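Local coordinates for beta-glucuronidase (uncultured Clostridium sp., PDB 6U7J), which hydrolyses beta-glucuronides as a family 2 glycoside hydrolase, one of the gut microbial enzymes thought to reactivate estrogens from their glucuronides, at residues S459-Y470 with Y498-G508. Sequence-based numbering, arbitrary orientation.
Sequences SQFFDVVCINRY and YGKPVIVTEYG
Val465 to Ile467 run parallel to Val502 to Val504; Val465 N donates to Pro501 O (3.0 Å), Ile503 N to Val465 O and Ile467 N to Ile503 O. A beta bulge then shifts the register by one, pairing Asn468 with Glu506. Thr505 sits in the bulge, its OG1 held between backbone N and carbonyl carbon (chi1 37°), from where it donates to Asn468 OD1 at 2.6 Å, while its CG2 packs on Cys466 CB and SG. The Asn468 amide stacks on the Glu506 carboxylate, their planes 25° apart. Tyr470 OH meets Glu506 OE1 at 2.4 Å, too short to trust in detail, though a hydrogen bond is likely; Glu506 OE2 is salt-bridged to Arg338. Glu506, at the end of the seventh barrel strand, probably corresponds to the glutamate nucleophile of family 2 glycosidases. At the other end Lys500 bends at chi4 (-69°) to bring NZ to Phe462 O (2.8 Å), and Ser459 CB lies over one face of the Tyr498 ring, a CH-pi contact 3.8 Å from the centroid. Helix 480-498 joins the strands as a right-handed beta-alpha-beta crossover of the TIM barrel, flanked by strands 445-449 and 545-551, with helix 525-540 packing on Val504 and Tyr507.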
loop_
_atom_site.group_PDB
_atom_site.type_symbol
_atom_site.label_atom_id
_atom_site.label_comp_id
_atom_site.label_asym_id
_atom_site.label_seq_id
_atom_site.Cartn_x
_atom_site.Cartn_y
_atom_site.Cartn_z
ATOM N N SER B 459 3.905 -28.420 -32.479
ATOM C CA SER B 459 3.249 -29.157 -31.399
ATOM C C SER B 459 2.907 -30.588 -31.788
ATOM O O SER B 459 2.674 -31.415 -30.893
ATOM C CB SER B 459 1.982 -28.442 -30.920
ATOM O OG SER B 459 2.321 -27.335 -30.099
ATOM N N GLN B 460 2.884 -30.913 -33.087
ATOM C CA GLN B 460 2.676 -32.303 -33.488
ATOM C C GLN B 460 3.738 -33.239 -32.909
ATOM O O GLN B 460 3.483 -34.441 -32.789
ATOM C CB GLN B 460 2.651 -32.425 -35.012
ATOM C CG GLN B 460 3.979 -32.097 -35.695
ATOM C CD GLN B 460 4.123 -30.607 -35.971
ATOM O OE1 GLN B 460 3.341 -29.801 -35.467
ATOM N NE2 GLN B 460 5.123 -30.234 -36.766
ATOM N N PHE B 461 4.911 -32.719 -32.528
ATOM C CA PHE B 461 5.968 -33.559 -31.979
ATOM C C PHE B 461 5.777 -33.878 -30.503
ATOM O O PHE B 461 6.516 -34.715 -29.974
ATOM C CB PHE B 461 7.340 -32.892 -32.172
ATOM C CG PHE B 461 7.658 -32.551 -33.610
ATOM C CD1 PHE B 461 7.562 -33.507 -34.606
ATOM C CD2 PHE B 461 8.052 -31.272 -33.964
ATOM C CE1 PHE B 461 7.848 -33.190 -35.929
ATOM C CE2 PHE B 461 8.344 -30.953 -35.284
ATOM C CZ PHE B 461 8.240 -31.916 -36.268
ATOM N N PHE B 462 4.818 -33.248 -29.826
ATOM C CA PHE B 462 4.676 -33.382 -28.382
ATOM C C PHE B 462 3.632 -34.434 -28.042
ATOM O O PHE B 462 2.782 -34.785 -28.859
ATOM C CB PHE B 462 4.275 -32.045 -27.736
ATOM C CG PHE B 462 5.240 -30.924 -27.996
ATOM C CD1 PHE B 462 6.594 -31.178 -28.196
ATOM C CD2 PHE B 462 4.797 -29.611 -28.024
ATOM C CE1 PHE B 462 7.488 -30.139 -28.430
ATOM C CE2 PHE B 462 5.683 -28.568 -28.252
ATOM C CZ PHE B 462 7.029 -28.832 -28.460
ATOM N N ASP B 463 3.701 -34.925 -26.808
ATOM C CA ASP B 463 2.688 -35.825 -26.278
ATOM C C ASP B 463 1.548 -35.078 -25.598
ATOM O O ASP B 463 0.419 -35.588 -25.547
ATOM C CB ASP B 463 3.337 -36.806 -25.303
ATOM C CG ASP B 463 4.523 -37.542 -25.934
ATOM O OD1 ASP B 463 4.310 -38.221 -26.965
ATOM O OD2 ASP B 463 5.664 -37.427 -25.434
ATOM N N VAL B 464 1.814 -33.881 -25.081
ATOM C CA VAL B 464 0.791 -33.008 -24.515
ATOM C C VAL B 464 0.958 -31.640 -25.145
ATOM O O VAL B 464 2.087 -31.193 -25.381
ATOM C CB VAL B 464 0.901 -32.922 -22.975
ATOM C CG1 VAL B 464 -0.068 -31.873 -22.409
ATOM C CG2 VAL B 464 0.639 -34.277 -22.351
ATOM N N VAL B 465 -0.158 -30.984 -25.451
ATOM C CA VAL B 465 -0.127 -29.608 -25.952
ATOM C C VAL B 465 -0.316 -28.658 -24.778
ATOM O O VAL B 465 -1.267 -28.802 -23.990
ATOM C CB VAL B 465 -1.202 -29.390 -27.031
ATOM C CG1 VAL B 465 -1.299 -27.904 -27.390
ATOM C CG2 VAL B 465 -0.892 -30.216 -28.256
ATOM N N CYS B 466 0.584 -27.686 -24.664
ATOM C CA CYS B 466 0.625 -26.744 -23.547
ATOM C C CYS B 466 0.527 -25.338 -24.126
ATOM O O CYS B 466 1.346 -24.965 -24.975
ATOM C CB CYS B 466 1.925 -26.922 -22.761
ATOM S SG CYS B 466 1.975 -28.423 -21.761
ATOM N N ILE B 467 -0.465 -24.564 -23.693
ATOM C CA ILE B 467 -0.670 -23.227 -24.237
ATOM C C ILE B 467 -0.653 -22.193 -23.117
ATOM O O ILE B 467 -1.192 -22.419 -22.025
ATOM C CB ILE B 467 -1.976 -23.125 -25.062
ATOM C CG1 ILE B 467 -3.218 -23.250 -24.166
ATOM C CG2 ILE B 467 -1.992 -24.196 -26.149
ATOM C CD1 ILE B 467 -4.523 -23.033 -24.900
ATOM N N ASN B 468 -0.003 -21.064 -23.398
ATOM C CA ASN B 468 0.032 -19.902 -22.522
ATOM C C ASN B 468 -0.954 -18.879 -23.077
ATOM O O ASN B 468 -0.762 -18.364 -24.184
ATOM C CB ASN B 468 1.439 -19.306 -22.454
ATOM C CG ASN B 468 2.433 -20.206 -21.720
ATOM O OD1 ASN B 468 2.064 -21.239 -21.157
ATOM N ND2 ASN B 468 3.704 -19.804 -21.717
ATOM N N ARG B 469 -2.002 -18.585 -22.317
ATOM C CA ARG B 469 -3.116 -17.817 -22.853
ATOM C C ARG B 469 -3.570 -16.812 -21.816
ATOM O O ARG B 469 -3.842 -17.185 -20.672
ATOM C CB ARG B 469 -4.278 -18.738 -23.248
ATOM C CG ARG B 469 -4.094 -19.391 -24.621
ATOM C CD ARG B 469 -3.972 -18.324 -25.678
ATOM N NE ARG B 469 -3.704 -18.825 -27.020
ATOM C CZ ARG B 469 -2.513 -18.762 -27.608
ATOM N NH1 ARG B 469 -1.475 -18.245 -26.953
ATOM N NH2 ARG B 469 -2.354 -19.202 -28.855
ATOM N N TYR B 470 -3.668 -15.551 -22.221
ATOM C CA TYR B 470 -3.959 -14.451 -21.319
ATOM C C TYR B 470 -5.138 -13.643 -21.836
ATOM O O TYR B 470 -5.089 -12.414 -21.975
ATOM C CB TYR B 470 -2.732 -13.569 -21.144
ATOM C CG TYR B 470 -1.594 -14.231 -20.429
ATOM C CD1 TYR B 470 -1.521 -14.203 -19.050
ATOM C CD2 TYR B 470 -0.575 -14.876 -21.133
ATOM C CE1 TYR B 470 -0.481 -14.777 -18.375
ATOM C CE2 TYR B 470 0.499 -15.464 -20.461
ATOM C CZ TYR B 470 0.531 -15.408 -19.077
ATOM O OH TYR B 470 1.554 -15.974 -18.370
ATOM N N TYR B 498 -4.452 -30.968 -33.275
ATOM C CA TYR B 498 -3.412 -31.920 -32.897
ATOM C C TYR B 498 -3.922 -33.183 -32.226
ATOM O O TYR B 498 -3.165 -34.159 -32.149
ATOM C CB TYR B 498 -2.375 -31.264 -31.963
ATOM C CG TYR B 498 -1.624 -30.121 -32.603
ATOM C CD1 TYR B 498 -0.608 -30.361 -33.512
ATOM C CD2 TYR B 498 -1.944 -28.804 -32.307
ATOM C CE1 TYR B 498 0.075 -29.326 -34.115
ATOM C CE2 TYR B 498 -1.255 -27.750 -32.900
ATOM C CZ TYR B 498 -0.240 -28.025 -33.801
ATOM O OH TYR B 498 0.444 -26.997 -34.402
ATOM N N GLY B 499 -5.148 -33.194 -31.708
ATOM C CA GLY B 499 -5.700 -34.431 -31.200
ATOM C C GLY B 499 -5.101 -34.920 -29.904
ATOM O O GLY B 499 -5.214 -36.107 -29.593
ATOM N N LYS B 500 -4.490 -34.039 -29.124
ATOM C CA LYS B 500 -3.819 -34.391 -27.886
ATOM C C LYS B 500 -4.492 -33.719 -26.691
ATOM O O LYS B 500 -5.218 -32.729 -26.852
ATOM C CB LYS B 500 -2.341 -33.974 -27.963
ATOM C CG LYS B 500 -1.514 -34.802 -28.964
ATOM C CD LYS B 500 -0.260 -34.057 -29.367
ATOM C CE LYS B 500 0.298 -34.556 -30.701
ATOM N NZ LYS B 500 0.843 -35.926 -30.556
ATOM N N PRO B 501 -4.278 -34.234 -25.478
ATOM C CA PRO B 501 -4.725 -33.504 -24.285
ATOM C C PRO B 501 -4.022 -32.157 -24.178
ATOM O O PRO B 501 -2.898 -31.977 -24.665
ATOM C CB PRO B 501 -4.337 -34.426 -23.123
ATOM C CG PRO B 501 -4.028 -35.751 -23.728
ATOM C CD PRO B 501 -3.593 -35.491 -25.138
ATOM N N VAL B 502 -4.708 -31.209 -23.535
ATOM C CA VAL B 502 -4.270 -29.818 -23.437
ATOM C C VAL B 502 -4.138 -29.428 -21.968
ATOM O O VAL B 502 -5.016 -29.732 -21.149
ATOM C CB VAL B 502 -5.240 -28.861 -24.155
ATOM C CG1 VAL B 502 -4.765 -27.421 -24.007
ATOM C CG2 VAL B 502 -5.362 -29.226 -25.625
ATOM N N ILE B 503 -3.029 -28.768 -21.643
ATOM C CA ILE B 503 -2.839 -28.064 -20.384
ATOM C C ILE B 503 -2.754 -26.577 -20.701
ATOM O O ILE B 503 -2.062 -26.176 -21.647
ATOM C CB ILE B 503 -1.565 -28.533 -19.660
ATOM C CG1 ILE B 503 -1.609 -30.031 -19.373
ATOM C CG2 ILE B 503 -1.358 -27.766 -18.360
ATOM C CD1 ILE B 503 -0.304 -30.537 -18.822
ATOM N N VAL B 504 -3.475 -25.760 -19.938
ATOM C CA VAL B 504 -3.282 -24.312 -19.984
ATOM C C VAL B 504 -2.166 -24.023 -18.987
ATOM O O VAL B 504 -2.382 -24.008 -17.770
ATOM C CB VAL B 504 -4.561 -23.532 -19.668
ATOM C CG1 VAL B 504 -4.285 -22.015 -19.756
ATOM C CG2 VAL B 504 -5.695 -23.911 -20.638
ATOM N N THR B 505 -0.952 -23.862 -19.501
ATOM C CA THR B 505 0.213 -23.789 -18.629
ATOM C C THR B 505 0.404 -22.406 -18.015
ATOM O O THR B 505 1.185 -22.277 -17.064
ATOM C CB THR B 505 1.478 -24.213 -19.395
ATOM O OG1 THR B 505 1.415 -23.739 -20.747
ATOM C CG2 THR B 505 1.638 -25.754 -19.401
ATOM N N GLU B 506 -0.301 -21.390 -18.513
ATOM C CA GLU B 506 -0.205 -20.026 -18.001
ATOM C C GLU B 506 -1.504 -19.295 -18.313
ATOM O O GLU B 506 -2.023 -19.394 -19.432
ATOM C CB GLU B 506 0.974 -19.244 -18.620
ATOM C CG GLU B 506 2.379 -19.688 -18.191
ATOM C CD GLU B 506 3.486 -18.792 -18.743
ATOM O OE1 GLU B 506 3.197 -17.627 -19.080
ATOM O OE2 GLU B 506 4.653 -19.250 -18.853
ATOM N N TYR B 507 -2.006 -18.551 -17.328
ATOM C CA TYR B 507 -3.081 -17.574 -17.491
ATOM C C TYR B 507 -3.201 -16.780 -16.194
ATOM O O TYR B 507 -2.896 -17.298 -15.119
ATOM C CB TYR B 507 -4.412 -18.261 -17.842
ATOM C CG TYR B 507 -5.010 -19.164 -16.774
ATOM C CD1 TYR B 507 -4.381 -20.338 -16.376
ATOM C CD2 TYR B 507 -6.252 -18.862 -16.205
ATOM C CE1 TYR B 507 -4.955 -21.169 -15.411
ATOM C CE2 TYR B 507 -6.832 -19.679 -15.245
ATOM C CZ TYR B 507 -6.192 -20.835 -14.860
ATOM O OH TYR B 507 -6.772 -21.647 -13.907
ATOM N N GLY B 508 -3.634 -15.527 -16.292
ATOM C CA GLY B 508 -3.720 -14.714 -15.084
ATOM C C GLY B 508 -3.661 -13.225 -15.402
ATOM O O GLY B 508 -3.871 -12.809 -16.541
#